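Local coordinates for protein UDP-glucose:anthocyanidin 3-O-glucosyltransferase (Clitoria ternatea, PDB 4REL) that belongs to the GT-B clan of glycosyltransferases, with two Rossmann-like domains facing each other across a cleft, and binds KMP, at residues 111-116 against 129-134; 253-258 against 328-333; 360-365 against 383-388. All coordinates share one frame; numbering follows the deposited sequence.

Interaction 1. Residues 111-116 against 129-134; sequences IIADAF and VPWIAF. With KMP (3,5,7-trihydroxy-2-(4-hydroxyphenyl)-4H-chromen-4-one), chain B.
A113 meets W131 and I132 in the tight middle of two neighbouring parallel strands. Its N donates to I132 O at 2.9 Å. Its O accepts from F134 N at 2.8 Å, with the donor tilted 27° from the carbonyl plane. The methyl of A113 lies obliquely against the indole of W131, 3.6 Å from NE1, and I111 CG2 sits at the ring's edge, 3.7 Å from CD1. W131 has CG anti to the backbone N (chi1 -171°), which turns CD1 and NE1 toward I111 and A113. Its NE1 bonds to S120 OG of helix 119-127, the crossover helix of this beta-alpha-beta unit. On the other face I112 and I132 lie side by side, and I112 and F134 pack on helix 18-31.

The contact is looser at V129 and P130, which are partly exposed. There V129 CG2 reaches I111 CG1 at 4.1 Å. Beyond the strand, F116 N closes an Asx turn on the anti lone pair of D114 OD2, and F116 CE2 lies 3.7 Å from KMP C9. D114 OD1 bonds to H17 ND1 and probably helps orient that ring. Five backbone N-H...O bonds join the segments, so the main chain fixes the register that places D114 and F116 near the ligand.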
# COMPACT_ATOMS: atom_id res chain seq x y z
N ILE A 111 -19.69 9.61 -3.60
CA ILE A 111 -19.09 8.33 -3.25
C ILE A 111 -17.58 8.43 -3.33
O ILE A 111 -17.04 8.99 -4.29
CB ILE A 111 -19.59 7.19 -4.18
CG1 ILE A 111 -21.08 6.91 -3.87
CG2 ILE A 111 -18.77 5.91 -3.97
CD1 ILE A 111 -21.71 5.86 -4.77
N ILE A 112 -16.91 7.93 -2.29
CA ILE A 112 -15.47 7.71 -2.34
C ILE A 112 -15.28 6.21 -2.31
O ILE A 112 -15.82 5.53 -1.45
CB ILE A 112 -14.73 8.31 -1.14
CG1 ILE A 112 -14.93 9.82 -1.08
CG2 ILE A 112 -13.22 8.02 -1.21
CD1 ILE A 112 -14.34 10.45 0.14
N ALA A 113 -14.49 5.69 -3.23
CA ALA A 113 -14.27 4.26 -3.27
C ALA A 113 -12.83 3.93 -3.62
O ALA A 113 -12.19 4.63 -4.40
CB ALA A 113 -15.21 3.60 -4.26
N ASP A 114 -12.34 2.85 -3.03
CA ASP A 114 -11.07 2.29 -3.47
C ASP A 114 -11.22 2.02 -4.96
O ASP A 114 -12.25 1.51 -5.39
CB ASP A 114 -10.79 0.99 -2.71
CG ASP A 114 -9.41 0.42 -3.00
OD1 ASP A 114 -8.56 0.42 -2.08
OD2 ASP A 114 -9.18 -0.01 -4.14
N ALA A 115 -10.23 2.40 -5.76
CA ALA A 115 -10.32 2.26 -7.22
C ALA A 115 -10.64 0.84 -7.69
O ALA A 115 -11.20 0.66 -8.77
CB ALA A 115 -9.02 2.75 -7.89
N PHE A 116 -10.25 -0.16 -6.91
CA PHE A 116 -10.48 -1.55 -7.33
C PHE A 116 -11.96 -1.93 -7.28
O PHE A 116 -12.37 -2.90 -7.92
CB PHE A 116 -9.69 -2.55 -6.47
CG PHE A 116 -8.20 -2.55 -6.71
CD1 PHE A 116 -7.64 -1.77 -7.73
CD2 PHE A 116 -7.36 -3.32 -5.92
CE1 PHE A 116 -6.27 -1.76 -7.95
CE2 PHE A 116 -5.97 -3.32 -6.14
CZ PHE A 116 -5.43 -2.54 -7.15
N VAL A 129 -24.28 10.89 -8.68
CA VAL A 129 -23.41 11.60 -7.74
C VAL A 129 -21.96 11.45 -8.20
O VAL A 129 -21.64 10.50 -8.92
CB VAL A 129 -23.53 11.04 -6.29
CG1 VAL A 129 -24.94 11.20 -5.75
CG2 VAL A 129 -23.08 9.57 -6.24
N PRO A 130 -21.09 12.37 -7.79
CA PRO A 130 -19.68 12.21 -8.15
C PRO A 130 -19.04 10.95 -7.57
O PRO A 130 -19.38 10.52 -6.45
CB PRO A 130 -19.01 13.46 -7.56
CG PRO A 130 -20.00 14.04 -6.60
CD PRO A 130 -21.35 13.65 -7.11
N TRP A 131 -18.12 10.37 -8.33
CA TRP A 131 -17.37 9.21 -7.89
C TRP A 131 -15.91 9.59 -7.73
O TRP A 131 -15.25 10.02 -8.69
CB TRP A 131 -17.49 8.08 -8.92
CG TRP A 131 -16.93 6.76 -8.46
CD1 TRP A 131 -17.39 5.97 -7.45
CD2 TRP A 131 -15.79 6.07 -9.02
NE1 TRP A 131 -16.62 4.83 -7.34
CE2 TRP A 131 -15.64 4.87 -8.30
CE3 TRP A 131 -14.91 6.35 -10.08
CZ2 TRP A 131 -14.62 3.95 -8.59
CZ3 TRP A 131 -13.91 5.43 -10.36
CH2 TRP A 131 -13.77 4.25 -9.62
N ILE A 132 -15.40 9.44 -6.52
CA ILE A 132 -14.03 9.80 -6.20
C ILE A 132 -13.27 8.51 -5.95
O ILE A 132 -13.61 7.75 -5.06
CB ILE A 132 -13.97 10.70 -4.96
CG1 ILE A 132 -14.71 12.02 -5.23
CG2 ILE A 132 -12.52 10.96 -4.56
CD1 ILE A 132 -14.83 12.93 -4.03
N ALA A 133 -12.25 8.26 -6.76
CA ALA A 133 -11.48 7.02 -6.65
C ALA A 133 -10.25 7.22 -5.77
O ALA A 133 -9.53 8.22 -5.91
CB ALA A 133 -11.08 6.49 -8.04
N PHE A 134 -10.02 6.27 -4.87
CA PHE A 134 -8.90 6.35 -3.93
C PHE A 134 -7.85 5.32 -4.35
O PHE A 134 -8.20 4.17 -4.66
CB PHE A 134 -9.41 6.06 -2.50
CG PHE A 134 -8.34 6.08 -1.43
CD1 PHE A 134 -7.69 7.26 -1.09
CD2 PHE A 134 -8.01 4.91 -0.74
CE1 PHE A 134 -6.72 7.28 -0.09
CE2 PHE A 134 -7.04 4.92 0.28
CZ PHE A 134 -6.39 6.12 0.60
C1 KMP B . -1.47 -4.94 -8.98
C2 KMP B . -1.63 -4.19 -7.82
C3 KMP B . -2.20 -4.84 -6.62
C4 KMP B . -2.58 -6.26 -6.69
C5 KMP B . -2.39 -6.93 -7.89
C6 KMP B . -1.85 -6.28 -9.01
C9 KMP B . -2.39 -4.09 -5.36
C10 KMP B . -2.97 -4.82 -4.21
C11 KMP B . -3.33 -6.26 -4.38
C14 KMP B . -3.92 -7.08 -3.27
C15 KMP B . -4.41 -6.49 -2.11
C16 KMP B . -4.95 -7.28 -1.10
C17 KMP B . -4.99 -8.66 -1.24
C18 KMP B . -4.50 -9.25 -2.40
C19 KMP B . -3.97 -8.46 -3.41
O12 KMP B . -3.12 -6.90 -5.59
O13 KMP B . -2.06 -2.88 -5.28
O24 KMP B . -5.51 -9.43 -0.25
O27 KMP B . -3.13 -4.14 -3.04
O29 KMP B . -1.69 -6.98 -10.16
O30 KMP B . -1.27 -2.88 -7.77

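Interaction 2. Residues 253-258 against 328-333; sequences GCLSWL and QSHVLS
L255, V331 and H330 carry most of this contact between two short helices. L255 straddles H330 with both methyls. CD1 lies 3.8 Å from H330 CB and also nears CD2 of the imidazole, which it meets obliquely. CD2 of L255 rests 3.7 Å from the backbone O of H330. A chi2 of 180° sets CD1 of the leucine anti to CA, reaching to H330 CB, while CD2 branches to the carbonyl. H330 is exposed, so this end of the contact lies at the surface.

V331 is buried and divides its two methyls between two residues of 253-258. CG1 stands anti to the backbone N (chi1 170°) and reaches L258 CD1 at 4.1 Å, the two side chains crossing at about a right angle. CG2 faces C254 CB at 4.3 Å. These are apolar contacts at ordinary packing distance.

The segment axes are nearly parallel, 9° apart, and 10.3 Å from each other at closest approach. The two backbones do not meet; side chains fill the distance. G253 is the N-cap of its helix, while D250 accepts from C254 N and L255 N at the same end. The pair packs on the six-stranded parallel sheet: L258 on V266 and V297, and V331 on Y268 and V337. L258 O also bonds to S336 OG, just before strand 337-342, and V326 touches both C254 and V331.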
# COMPACT_ATOMS: atom_id res chain seq x y z
N GLY A 253 9.33 -5.76 23.26
CA GLY A 253 10.35 -4.81 23.69
C GLY A 253 11.27 -4.34 22.57
O GLY A 253 12.47 -4.13 22.78
N CYS A 254 10.71 -4.18 21.38
CA CYS A 254 11.48 -3.80 20.20
C CYS A 254 12.21 -2.49 20.36
O CYS A 254 13.40 -2.39 20.06
CB CYS A 254 10.56 -3.71 18.99
SG CYS A 254 10.03 -5.28 18.39
N LEU A 255 11.50 -1.47 20.83
CA LEU A 255 12.06 -0.14 20.91
C LEU A 255 13.17 -0.06 21.94
O LEU A 255 14.19 0.59 21.72
CB LEU A 255 10.98 0.91 21.18
CG LEU A 255 9.92 1.03 20.09
CD1 LEU A 255 8.88 2.09 20.47
CD2 LEU A 255 10.57 1.36 18.76
N SER A 256 12.95 -0.73 23.07
CA SER A 256 13.94 -0.74 24.14
C SER A 256 15.19 -1.46 23.62
O SER A 256 16.32 -1.02 23.85
CB SER A 256 13.39 -1.44 25.38
OG SER A 256 14.32 -1.39 26.45
N TRP A 257 14.96 -2.57 22.92
CA TRP A 257 16.05 -3.32 22.31
C TRP A 257 16.81 -2.44 21.32
O TRP A 257 18.04 -2.40 21.31
CB TRP A 257 15.50 -4.57 21.62
CG TRP A 257 16.56 -5.52 21.14
CD1 TRP A 257 17.16 -6.51 21.86
CD2 TRP A 257 17.14 -5.58 19.83
NE1 TRP A 257 18.08 -7.17 21.09
CE2 TRP A 257 18.08 -6.62 19.84
CE3 TRP A 257 16.95 -4.85 18.65
CZ2 TRP A 257 18.84 -6.96 18.71
CZ3 TRP A 257 17.70 -5.18 17.53
CH2 TRP A 257 18.63 -6.23 17.57
N LEU A 258 16.06 -1.72 20.48
CA LEU A 258 16.68 -0.82 19.50
C LEU A 258 17.45 0.32 20.19
O LEU A 258 18.48 0.77 19.67
CB LEU A 258 15.63 -0.28 18.51
CG LEU A 258 15.00 -1.30 17.56
CD1 LEU A 258 13.78 -0.76 16.83
CD2 LEU A 258 16.03 -1.82 16.52
N GLN A 328 5.54 -1.32 13.64
CA GLN A 328 6.42 -1.00 12.51
C GLN A 328 6.68 0.49 12.34
O GLN A 328 7.81 0.89 12.07
CB GLN A 328 5.90 -1.61 11.21
CG GLN A 328 6.79 -1.32 10.00
CD GLN A 328 6.35 -2.07 8.77
OE1 GLN A 328 6.68 -3.24 8.59
NE2 GLN A 328 5.62 -1.39 7.90
N SER A 329 5.64 1.31 12.54
CA SER A 329 5.77 2.77 12.46
C SER A 329 6.87 3.26 13.38
O SER A 329 7.71 4.07 12.99
CB SER A 329 4.45 3.45 12.86
OG SER A 329 3.40 3.10 11.98
N HIS A 330 6.85 2.75 14.61
CA HIS A 330 7.83 3.14 15.60
C HIS A 330 9.19 2.54 15.30
O HIS A 330 10.22 3.17 15.53
CB HIS A 330 7.38 2.73 17.00
CG HIS A 330 6.31 3.61 17.57
ND1 HIS A 330 4.98 3.48 17.22
CD2 HIS A 330 6.37 4.63 18.45
CE1 HIS A 330 4.27 4.39 17.87
NE2 HIS A 330 5.09 5.09 18.63
N VAL A 331 9.20 1.31 14.78
CA VAL A 331 10.47 0.67 14.43
C VAL A 331 11.15 1.42 13.29
O VAL A 331 12.33 1.73 13.36
CB VAL A 331 10.31 -0.82 14.08
CG1 VAL A 331 11.60 -1.39 13.47
CG2 VAL A 331 9.91 -1.61 15.33
N LEU A 332 10.39 1.74 12.24
CA LEU A 332 10.96 2.44 11.10
C LEU A 332 11.37 3.88 11.44
O LEU A 332 12.24 4.46 10.79
CB LEU A 332 10.03 2.38 9.88
CG LEU A 332 10.05 1.04 9.12
CD1 LEU A 332 8.96 1.00 8.05
CD2 LEU A 332 11.43 0.80 8.51
N SER A 333 10.79 4.44 12.49
CA SER A 333 11.18 5.78 12.92
C SER A 333 12.30 5.76 13.96
O SER A 333 12.72 6.82 14.44
CB SER A 333 9.98 6.57 13.45
OG SER A 333 9.40 5.93 14.57

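Interaction 3. Residues 360-365 against 383-388. With KMP (3,5,7-trihydroxy-2-(4-hydroxyphenyl)-4H-chromen-4-one), chain B.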
# COMPACT_ATOMS: atom_id res chain seq x y z
N ILE A 360 16.26 -2.79 1.06
CA ILE A 360 16.65 -3.93 0.23
C ILE A 360 15.35 -4.60 -0.14
O ILE A 360 14.56 -4.96 0.74
CB ILE A 360 17.53 -4.93 0.99
CG1 ILE A 360 18.87 -4.30 1.35
CG2 ILE A 360 17.74 -6.21 0.16
CD1 ILE A 360 19.66 -5.08 2.39
N CYS A 361 15.12 -4.77 -1.44
CA CYS A 361 13.79 -5.09 -1.96
C CYS A 361 13.73 -6.47 -2.57
O CYS A 361 14.59 -6.84 -3.36
CB CYS A 361 13.40 -4.09 -3.05
SG CYS A 361 13.41 -2.36 -2.52
N ARG A 362 12.71 -7.23 -2.20
CA ARG A 362 12.40 -8.48 -2.89
C ARG A 362 10.90 -8.47 -3.17
O ARG A 362 10.11 -8.97 -2.37
CB ARG A 362 12.78 -9.68 -2.02
CG ARG A 362 13.02 -11.00 -2.78
CD ARG A 362 11.77 -11.44 -3.54
NE ARG A 362 11.70 -12.87 -3.84
CZ ARG A 362 10.88 -13.39 -4.74
NH1 ARG A 362 10.07 -12.60 -5.44
NH2 ARG A 362 10.87 -14.70 -4.95
N PRO A 363 10.51 -7.91 -4.32
CA PRO A 363 9.07 -7.84 -4.64
C PRO A 363 8.51 -9.23 -4.96
O PRO A 363 9.18 -10.02 -5.64
CB PRO A 363 9.03 -6.91 -5.87
CG PRO A 363 10.40 -7.00 -6.48
CD PRO A 363 11.37 -7.33 -5.37
N PHE A 364 7.31 -9.52 -4.48
CA PHE A 364 6.72 -10.84 -4.63
C PHE A 364 5.49 -10.85 -5.52
O PHE A 364 5.23 -11.82 -6.23
CB PHE A 364 6.34 -11.42 -3.26
CG PHE A 364 7.52 -11.96 -2.46
CD1 PHE A 364 8.05 -13.21 -2.74
CD2 PHE A 364 8.07 -11.22 -1.43
CE1 PHE A 364 9.12 -13.71 -2.01
CE2 PHE A 364 9.14 -11.71 -0.69
CZ PHE A 364 9.67 -12.95 -0.99
N PHE A 365 4.71 -9.77 -5.47
CA PHE A 365 3.32 -9.83 -5.87
C PHE A 365 2.82 -8.45 -6.33
O PHE A 365 3.30 -7.43 -5.85
CB PHE A 365 2.52 -10.31 -4.65
CG PHE A 365 1.05 -10.34 -4.85
CD1 PHE A 365 0.42 -11.46 -5.38
CD2 PHE A 365 0.27 -9.26 -4.48
CE1 PHE A 365 -0.95 -11.49 -5.56
CE2 PHE A 365 -1.10 -9.28 -4.66
CZ PHE A 365 -1.71 -10.40 -5.20
N VAL A 383 18.16 -0.98 -2.99
CA VAL A 383 18.53 -1.92 -4.06
C VAL A 383 17.53 -3.06 -4.10
O VAL A 383 16.91 -3.41 -3.08
CB VAL A 383 19.96 -2.51 -3.88
CG1 VAL A 383 21.01 -1.42 -4.05
CG2 VAL A 383 20.10 -3.19 -2.54
N ILE A 384 17.33 -3.62 -5.28
CA ILE A 384 16.62 -4.88 -5.38
C ILE A 384 17.66 -5.93 -5.02
O ILE A 384 18.81 -5.85 -5.48
CB ILE A 384 16.08 -5.11 -6.79
CG1 ILE A 384 15.01 -4.05 -7.10
CG2 ILE A 384 15.55 -6.54 -6.94
CD1 ILE A 384 14.57 -4.00 -8.58
N VAL A 385 17.29 -6.90 -4.18
CA VAL A 385 18.26 -7.81 -3.60
C VAL A 385 19.03 -8.47 -4.72
O VAL A 385 18.48 -8.75 -5.79
CB VAL A 385 17.62 -8.84 -2.63
CG1 VAL A 385 16.80 -9.88 -3.41
CG2 VAL A 385 18.68 -9.51 -1.76
N GLU A 386 20.34 -8.64 -4.51
CA GLU A 386 21.20 -9.19 -5.54
C GLU A 386 20.74 -10.62 -5.80
O GLU A 386 20.70 -11.43 -4.87
CB GLU A 386 22.66 -9.16 -5.08
CG GLU A 386 23.65 -9.68 -6.11
CD GLU A 386 25.09 -9.57 -5.64
OE1 GLU A 386 25.47 -8.48 -5.14
OE2 GLU A 386 25.84 -10.56 -5.76
N GLY A 387 20.35 -10.89 -7.04
CA GLY A 387 19.80 -12.18 -7.41
C GLY A 387 18.31 -12.14 -7.74
O GLY A 387 17.80 -13.04 -8.41
N LYS A 388 17.64 -11.10 -7.26
CA LYS A 388 16.19 -10.89 -7.44
C LYS A 388 15.32 -11.82 -6.60
O LYS A 388 14.10 -11.69 -6.55
CB LYS A 388 15.79 -10.94 -8.92
CG LYS A 388 16.57 -9.97 -9.79
CD LYS A 388 16.30 -10.21 -11.27
CE LYS A 388 17.20 -9.34 -12.14
NZ LYS A 388 16.78 -9.35 -13.57
C1 KMP B . -1.47 -4.94 -8.98
C2 KMP B . -1.63 -4.19 -7.82
C3 KMP B . -2.20 -4.84 -6.62
C4 KMP B . -2.58 -6.26 -6.69
C5 KMP B . -2.39 -6.93 -7.89
C6 KMP B . -1.85 -6.28 -9.01
C9 KMP B . -2.39 -4.09 -5.36
C10 KMP B . -2.97 -4.82 -4.21
C11 KMP B . -3.33 -6.26 -4.38
C14 KMP B . -3.92 -7.08 -3.27
C15 KMP B . -4.41 -6.49 -2.11
C16 KMP B . -4.95 -7.28 -1.10
C17 KMP B . -4.99 -8.66 -1.24
C18 KMP B . -4.50 -9.25 -2.40
C19 KMP B . -3.97 -8.46 -3.41
O12 KMP B . -3.12 -6.90 -5.59
O13 KMP B . -2.06 -2.88 -5.28
O24 KMP B . -5.51 -9.43 -0.25
O27 KMP B . -3.13 -4.14 -3.04
O29 KMP B . -1.69 -6.98 -10.16
O30 KMP B . -1.27 -2.88 -7.77
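The guanidinium of R362 lies between the backbone O of K388 and the ring of F364. K388 O stands 3.7 Å above one face, offset toward the rim. F364 CE1 is over the centre of the opposite face. In the guanidinium plane, NH1 donates to P363 O at 2.7 Å, while NH2 forms a salt bridge with E281. The bend at chi2 (-60°) turns the arginine chain back along its own segment, and its CD packs on one face of the F364 ring. The ring of F365 meets KMP with its edge, CE2 lying 3.2 Å from KMP C19.

Strands 359-361 and 382-384 pair in parallel. They are the ends of a beta-alpha-beta unit whose crossover is helix 368-378, at one margin of the six-stranded sheet of a GT-B domain. C361 makes both bonds of the pairing: its N donates to V383 O and its O accepts from V385 N, each at 2.8 Å. I360 and V383 share the face toward helix 392-403. C361 and I384 lie on the other, against helix 368-378.

V385 follows the edge strand. Its CB touches I360 CG2 at 3.8 Å, and its CG1 (chi1 72°) reaches R362 CG at 4.0 Å. A type II turn then runs from V385 to K388, closed by K388 N to V385 O at 2.9 Å. K388 NZ pairs with E176.

How the interactions relate
Interactions 1 and 3 are both parallel strand pairs within beta-alpha-beta units, one in each of the two sheets. Interaction 1 lies inside its seven-stranded sheet and is largely buried. Interaction 3 includes the outermost strand 382-384 and is only partly buried, with charged side chains near its outer end. Both touch KMP, through F116 and F365, from opposite sides of the chain's centre. Interaction 2 joins two helices that pack on the six-stranded sheet that also holds interaction 3; the centres of interactions 2 and 3 are 23 Å apart. It is mostly buried around V331, with H330 at the exposed end. It relies on apolar side chains, where the strand pairs rely on backbone hydrogen bonds.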